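Side-chain contacts in manganese-containing pseudocatalase (Thermus thermophilus, PDB 2V8T), which probably breaks down hydrogen peroxide to water and oxygen, using a centre of two manganese ions in each subunit: residues A24-L29 and R175-Y180; I81-A86 and N171-E176. All coordinates share one frame; numbering follows the deposited sequence. Where two conformers were deposited one is given.

Interaction 1 (A24-L29 and R175-Y180); sequences AAVQAL and REMIGY
Met177 spans most of the distance between helix 172-200 and the short helical turns of 24-29. Its CB points toward that segment but is too far away to touch it, and CG leaves anti to the backbone N (chi1 174°), which carries the chain outward before it bends. Bends at chi2 (-84°) and chi3 (-71°) run the thioether alongside Ile178 of the same helix, with SD 3.8 Å from Ile178 CG1 and CE just as near. The terminal CE makes the crossing. It meets Val26 CG1 at 3.7 Å, the two methyls facing each other tip to tip, and passes Leu29 CD1 more loosely at 4.2 Å. An unbranched, flexible methionine suits a place where a methyl must be carried several ångströms and turned at its end.

Beside it the fit is made by branched chains. Leu29 CD1 rests 3.9 Å from Ile178 CG1, and Ile178 CD1 is equally near, so one methyl bears on the end of the isoleucine, the two side chains crossing at about a right angle. All four residues are buried and the contact consists of van der Waals packing.

The segment 24-29 comes just before Glu36, a manganese ligand, and about 9 Å separates the Met177 side chain from a bound manganese ion. Val26 also leans on Val77 of helix 57-85, while Leu29 touches Lys162 and Val165 of helix 144-166. The turns of 24-29 thus pack against three long helices of the ferritin-like bundle, 57-85, 144-166 and 172-200.

Interaction 2 (I81-A86 and N171-E176); sequences INSLLA and NPVARE. With SO4 (sulfate ion), chain H.
Leu84 meets two residues at the start of helix 172-200, and one of its methyls, CD2, touches both. Against Val173 the side chains cross obliquely: CD2 settles 3.6 Å from Val173 CG1, with Leu84 CG close behind. Against Asn171 the same methyl sits over the flat face of the carboxamide, 3.6 Å from ND2, approaching from above the group and leaving its N-H directions for polar partners.

Val173 divides its two branches between neighbouring residues of helix 57-85. CG1 stands between its own backbone N and carbonyl carbon (chi1 68°), turned to Leu84, while CG2 lies 3.9 Å from Ser83 CB. A beta-branched residue fits here because two methyls spread from one carbon can address two positions at once. Small Ser83 lets the backbones approach, its CA being 7.5 Å from that of Val173, and its hydroxyl is bonded within its own helix to Ala79 O.

Asn171 occupies the N-cap position, although its side chain makes no capping bond. Instead ND2 donates to O3 of a sulfate at 3.0 Å, with an N-H...O angle of 158°, and also bonds to Asp19 OD2; the sulfate accepts from Lys16 N as well. Pro172 CD lies 3.4 Å from sulfate O4.

The carboxamide therefore joins two kinds of chemistry, a face for leucine and an N-H donor for a carboxylate and the sulfate. The anion, probably from the crystallisation liquor, lies near a helix N-terminus, whose dipole would probably favour it, whereas the helix-helix contact itself rests on packing.

Both contacts use the first turns of helix 172-200, through different residues, and each faces a different partner: helix 57-85 in interaction 2, the turns of 24-29 in interaction 1. They join into one apolar layer, since Val26 CG1 packs 3.6 Å from Ile81 CG1 and Val26 CG2 also approaches Ala174. The touching residues of both are buried. Interaction 1, nearer the centre of the chain and the manganese site, is wholly hydrocarbon and thioether. Interaction 2, at the helix start and away from the annotated sites, adds an asparagine amide and a sulfate ion, so polar chemistry enters where the helix begins.

Interaction 1 (A24-L29 and R175-Y180)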
loop_
_atom_site.group_PDB
_atom_site.type_symbol
_atom_site.label_atom_id
_atom_site.label_comp_id
_atom_site.label_asym_id
_atom_site.label_seq_id
_atom_site.Cartn_x
_atom_site.Cartn_y
_atom_site.Cartn_z
ATOM N N ALA A 24 -14.692 12.382 -9.930
ATOM C CA ALA A 24 -14.192 11.507 -8.866
ATOM C C ALA A 24 -14.891 10.170 -8.873
ATOM O O ALA A 24 -14.263 9.145 -8.593
ATOM C CB ALA A 24 -14.344 12.197 -7.509
ATOM N N ALA A 25 -16.208 10.141 -9.178
ATOM C CA ALA A 25 -16.935 8.883 -9.234
ATOM C C ALA A 25 -16.498 8.056 -10.475
ATOM O O ALA A 25 -16.281 6.857 -10.402
ATOM C CB ALA A 25 -18.446 9.145 -9.275
ATOM N N VAL A 26 -16.393 8.756 -11.616
ATOM C CA VAL A 26 -15.988 8.094 -12.852
ATOM C C VAL A 26 -14.579 7.499 -12.739
ATOM O O VAL A 26 -14.268 6.505 -13.395
ATOM C CB VAL A 26 -16.164 9.037 -14.074
ATOM C CG1 VAL A 26 -15.621 8.387 -15.344
ATOM C CG2 VAL A 26 -17.649 9.375 -14.246
ATOM N N GLN A 27 -13.729 8.067 -11.859
ATOM C CA GLN A 27 -12.436 7.442 -11.605
ATOM C C GLN A 27 -12.544 5.970 -11.230
ATOM O O GLN A 27 -11.622 5.211 -11.529
ATOM C CB GLN A 27 -11.653 8.203 -10.530
ATOM C CG GLN A 27 -11.013 9.502 -10.983
ATOM C CD GLN A 27 -9.760 9.419 -11.826
ATOM O OE1 GLN A 27 -9.265 10.470 -12.296
ATOM N NE2 GLN A 27 -9.199 8.239 -12.042
ATOM N N ALA A 28 -13.613 5.546 -10.536
ATOM C CA ALA A 28 -13.733 4.120 -10.239
ATOM C C ALA A 28 -13.636 3.256 -11.489
ATOM O O ALA A 28 -13.159 2.121 -11.446
ATOM C CB ALA A 28 -15.069 3.809 -9.544
ATOM N N LEU A 29 -14.141 3.792 -12.596
ATOM C CA LEU A 29 -14.212 3.095 -13.868
ATOM C C LEU A 29 -12.898 3.153 -14.640
ATOM O O LEU A 29 -12.766 2.524 -15.689
ATOM C CB LEU A 29 -15.351 3.661 -14.733
ATOM C CG LEU A 29 -16.699 3.781 -13.999
ATOM C CD1 LEU A 29 -17.757 4.265 -14.987
ATOM C CD2 LEU A 29 -17.106 2.468 -13.335
ATOM N N ARG A 175 -22.794 9.633 -19.171
ATOM C CA ARG A 175 -23.846 8.690 -19.591
ATOM C C ARG A 175 -23.546 8.085 -20.962
ATOM O O ARG A 175 -23.835 6.917 -21.183
ATOM C CB ARG A 175 -25.192 9.464 -19.706
ATOM C CG ARG A 175 -25.797 9.922 -18.340
ATOM C CD ARG A 175 -27.081 10.636 -18.382
ATOM N NE ARG A 175 -28.222 9.948 -18.929
ATOM C CZ ARG A 175 -29.338 9.483 -18.361
ATOM N NH1 ARG A 175 -29.567 9.340 -17.086
ATOM N NH2 ARG A 175 -30.261 9.126 -19.248
ATOM N N GLU A 176 -22.997 8.884 -21.860
ATOM C CA GLU A 176 -22.638 8.373 -23.197
ATOM C C GLU A 176 -21.512 7.348 -23.124
ATOM O O GLU A 176 -21.587 6.260 -23.681
ATOM C CB GLU A 176 -22.283 9.445 -24.231
ATOM C CG GLU A 176 -23.479 10.260 -24.640
ATOM C CD GLU A 176 -24.584 9.532 -25.386
ATOM O OE1 GLU A 176 -24.380 8.378 -25.830
ATOM O OE2 GLU A 176 -25.676 10.146 -25.477
ATOM N N MET A 177 -20.442 7.709 -22.402
ATOM C CA MET A 177 -19.338 6.783 -22.234
ATOM C C MET A 177 -19.821 5.494 -21.593
ATOM O O MET A 177 -19.444 4.383 -22.019
ATOM C CB MET A 177 -18.209 7.441 -21.442
ATOM C CG MET A 177 -17.072 6.498 -21.089
ATOM S SD MET A 177 -17.307 5.497 -19.609
ATOM C CE MET A 177 -17.158 6.781 -18.343
ATOM N N ILE A 178 -20.606 5.610 -20.517
ATOM C CA ILE A 178 -20.998 4.416 -19.786
ATOM C C ILE A 178 -21.940 3.578 -20.628
ATOM O O ILE A 178 -21.843 2.359 -20.683
ATOM C CB ILE A 178 -21.573 4.743 -18.410
ATOM C CG1 ILE A 178 -20.501 5.327 -17.507
ATOM C CG2 ILE A 178 -22.239 3.484 -17.841
ATOM C CD1 ILE A 178 -21.020 5.960 -16.230
ATOM N N GLY A 179 -22.917 4.233 -21.301
ATOM C CA GLY A 179 -23.800 3.450 -22.149
ATOM C C GLY A 179 -23.025 2.644 -23.195
ATOM O O GLY A 179 -23.343 1.480 -23.459
ATOM N N TYR A 180 -22.039 3.277 -23.795
ATOM C CA TYR A 180 -21.223 2.593 -24.807
ATOM C C TYR A 180 -20.460 1.422 -24.182
ATOM O O TYR A 180 -20.443 0.304 -24.725
ATOM C CB TYR A 180 -20.279 3.581 -25.492
ATOM C CG TYR A 180 -19.499 2.945 -26.604
ATOM C CD1 TYR A 180 -20.134 2.565 -27.773
ATOM C CD2 TYR A 180 -18.147 2.697 -26.517
ATOM C CE1 TYR A 180 -19.462 1.968 -28.838
ATOM C CE2 TYR A 180 -17.476 2.059 -27.605
ATOM C CZ TYR A 180 -18.162 1.736 -28.750
ATOM O OH TYR A 180 -17.454 1.099 -29.787
#

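Interaction 2 (I81-A86 and N171-E176)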
loop_
_atom_site.group_PDB
_atom_site.type_symbol
_atom_site.label_atom_id
_atom_site.label_comp_id
_atom_site.label_asym_id
_atom_site.label_seq_id
_atom_site.Cartn_x
_atom_site.Cartn_y
_atom_site.Cartn_z
ATOM N N ILE A 81 -13.402 11.829 -17.801
ATOM C CA ILE A 81 -12.931 12.526 -16.606
ATOM C C ILE A 81 -12.376 13.891 -16.954
ATOM O O ILE A 81 -12.700 14.898 -16.304
ATOM C CB ILE A 81 -11.908 11.632 -15.862
ATOM C CG1 ILE A 81 -12.614 10.408 -15.299
ATOM C CG2 ILE A 81 -11.162 12.416 -14.810
ATOM C CD1 ILE A 81 -11.678 9.266 -14.958
ATOM N N ASN A 82 -11.541 13.955 -17.982
ATOM C CA ASN A 82 -10.947 15.220 -18.375
ATOM C C ASN A 82 -12.017 16.225 -18.797
ATOM O O ASN A 82 -11.893 17.426 -18.540
ATOM C CB ASN A 82 -9.906 15.020 -19.450
ATOM C CG ASN A 82 -8.673 14.326 -18.912
ATOM O OD1 ASN A 82 -8.380 14.415 -17.721
ATOM N ND2 ASN A 82 -7.924 13.648 -19.813
ATOM N N SER A 83 -13.049 15.753 -19.490
ATOM C CA SER A 83 -14.156 16.593 -19.879
ATOM C C SER A 83 -14.844 17.198 -18.671
ATOM O O SER A 83 -15.208 18.385 -18.677
ATOM C CB SER A 83 -15.170 15.802 -20.716
ATOM O OG SER A 83 -14.663 15.398 -21.965
ATOM N N LEU A 84 -15.059 16.382 -17.639
ATOM C CA LEU A 84 -15.701 16.831 -16.409
ATOM C C LEU A 84 -14.814 17.780 -15.601
ATOM O O LEU A 84 -15.344 18.571 -14.809
ATOM C CB LEU A 84 -16.105 15.611 -15.571
ATOM C CG LEU A 84 -17.193 14.744 -16.212
ATOM C CD1 LEU A 84 -17.205 13.354 -15.531
ATOM C CD2 LEU A 84 -18.556 15.420 -16.123
ATOM N N LEU A 85 -13.494 17.714 -15.766
ATOM C CA LEU A 85 -12.580 18.559 -15.023
ATOM C C LEU A 85 -12.165 19.825 -15.776
ATOM O O LEU A 85 -11.543 20.713 -15.195
ATOM C CB LEU A 85 -11.319 17.776 -14.662
ATOM C CG LEU A 85 -11.536 16.639 -13.655
ATOM C CD1 LEU A 85 -10.285 15.819 -13.522
ATOM C CD2 LEU A 85 -11.977 17.179 -12.296
ATOM N N ALA A 86 -12.498 19.931 -17.063
ATOM C CA ALA A 86 -12.007 21.040 -17.905
ATOM C C ALA A 86 -12.751 22.316 -17.603
ATOM O O ALA A 86 -13.955 22.398 -17.700
ATOM C CB ALA A 86 -12.262 20.675 -19.381
ATOM N N ASN A 171 -24.437 13.613 -15.951
ATOM C CA ASN A 171 -23.742 14.343 -16.967
ATOM C C ASN A 171 -23.773 13.558 -18.284
ATOM O O ASN A 171 -23.340 12.407 -18.315
ATOM C CB ASN A 171 -22.255 14.522 -16.571
ATOM C CG ASN A 171 -22.076 15.023 -15.200
ATOM O OD1 ASN A 171 -22.185 14.196 -14.258
ATOM N ND2 ASN A 171 -21.837 16.294 -15.019
ATOM N N PRO A 172 -24.207 14.178 -19.389
ATOM C CA PRO A 172 -24.221 13.420 -20.668
ATOM C C PRO A 172 -22.906 12.813 -21.049
ATOM O O PRO A 172 -22.879 11.732 -21.652
ATOM C CB PRO A 172 -24.726 14.471 -21.679
ATOM C CG PRO A 172 -25.660 15.329 -20.828
ATOM C CD PRO A 172 -24.935 15.470 -19.506
ATOM N N VAL A 173 -21.765 13.468 -20.766
ATOM C CA VAL A 173 -20.497 12.879 -21.175
ATOM C C VAL A 173 -20.301 11.511 -20.494
ATOM O O VAL A 173 -19.821 10.551 -21.102
ATOM C CB VAL A 173 -19.322 13.833 -20.970
ATOM C CG1 VAL A 173 -19.003 14.102 -19.497
ATOM C CG2 VAL A 173 -18.105 13.359 -21.717
ATOM N N ALA A 174 -20.647 11.450 -19.208
ATOM C CA ALA A 174 -20.534 10.197 -18.473
ATOM C C ALA A 174 -21.554 9.183 -18.932
ATOM O O ALA A 174 -21.250 7.997 -19.066
ATOM C CB ALA A 174 -20.681 10.457 -16.962
ATOM N N ARG A 175 -22.794 9.633 -19.171
ATOM C CA ARG A 175 -23.846 8.690 -19.591
ATOM C C ARG A 175 -23.546 8.085 -20.962
ATOM O O ARG A 175 -23.835 6.917 -21.183
ATOM C CB ARG A 175 -25.192 9.464 -19.706
ATOM C CG ARG A 175 -25.797 9.922 -18.340
ATOM C CD ARG A 175 -27.081 10.636 -18.382
ATOM N NE ARG A 175 -28.222 9.948 -18.929
ATOM C CZ ARG A 175 -29.338 9.483 -18.361
ATOM N NH1 ARG A 175 -29.567 9.340 -17.086
ATOM N NH2 ARG A 175 -30.261 9.126 -19.248
ATOM N N GLU A 176 -22.997 8.884 -21.860
ATOM C CA GLU A 176 -22.638 8.373 -23.197
ATOM C C GLU A 176 -21.512 7.348 -23.124
ATOM O O GLU A 176 -21.587 6.260 -23.681
ATOM C CB GLU A 176 -22.283 9.445 -24.231
ATOM C CG GLU A 176 -23.479 10.260 -24.640
ATOM C CD GLU A 176 -24.584 9.532 -25.386
ATOM O OE1 GLU A 176 -24.380 8.378 -25.830
ATOM O OE2 GLU A 176 -25.676 10.146 -25.477
HETATM S S SO4 H . -23.276 18.643 -17.726
HETATM O O1 SO4 H . -22.958 19.808 -16.886
HETATM O O2 SO4 H . -23.421 19.091 -19.103
HETATM O O3 SO4 H . -22.177 17.679 -17.650
HETATM O O4 SO4 H . -24.511 18.019 -17.262
#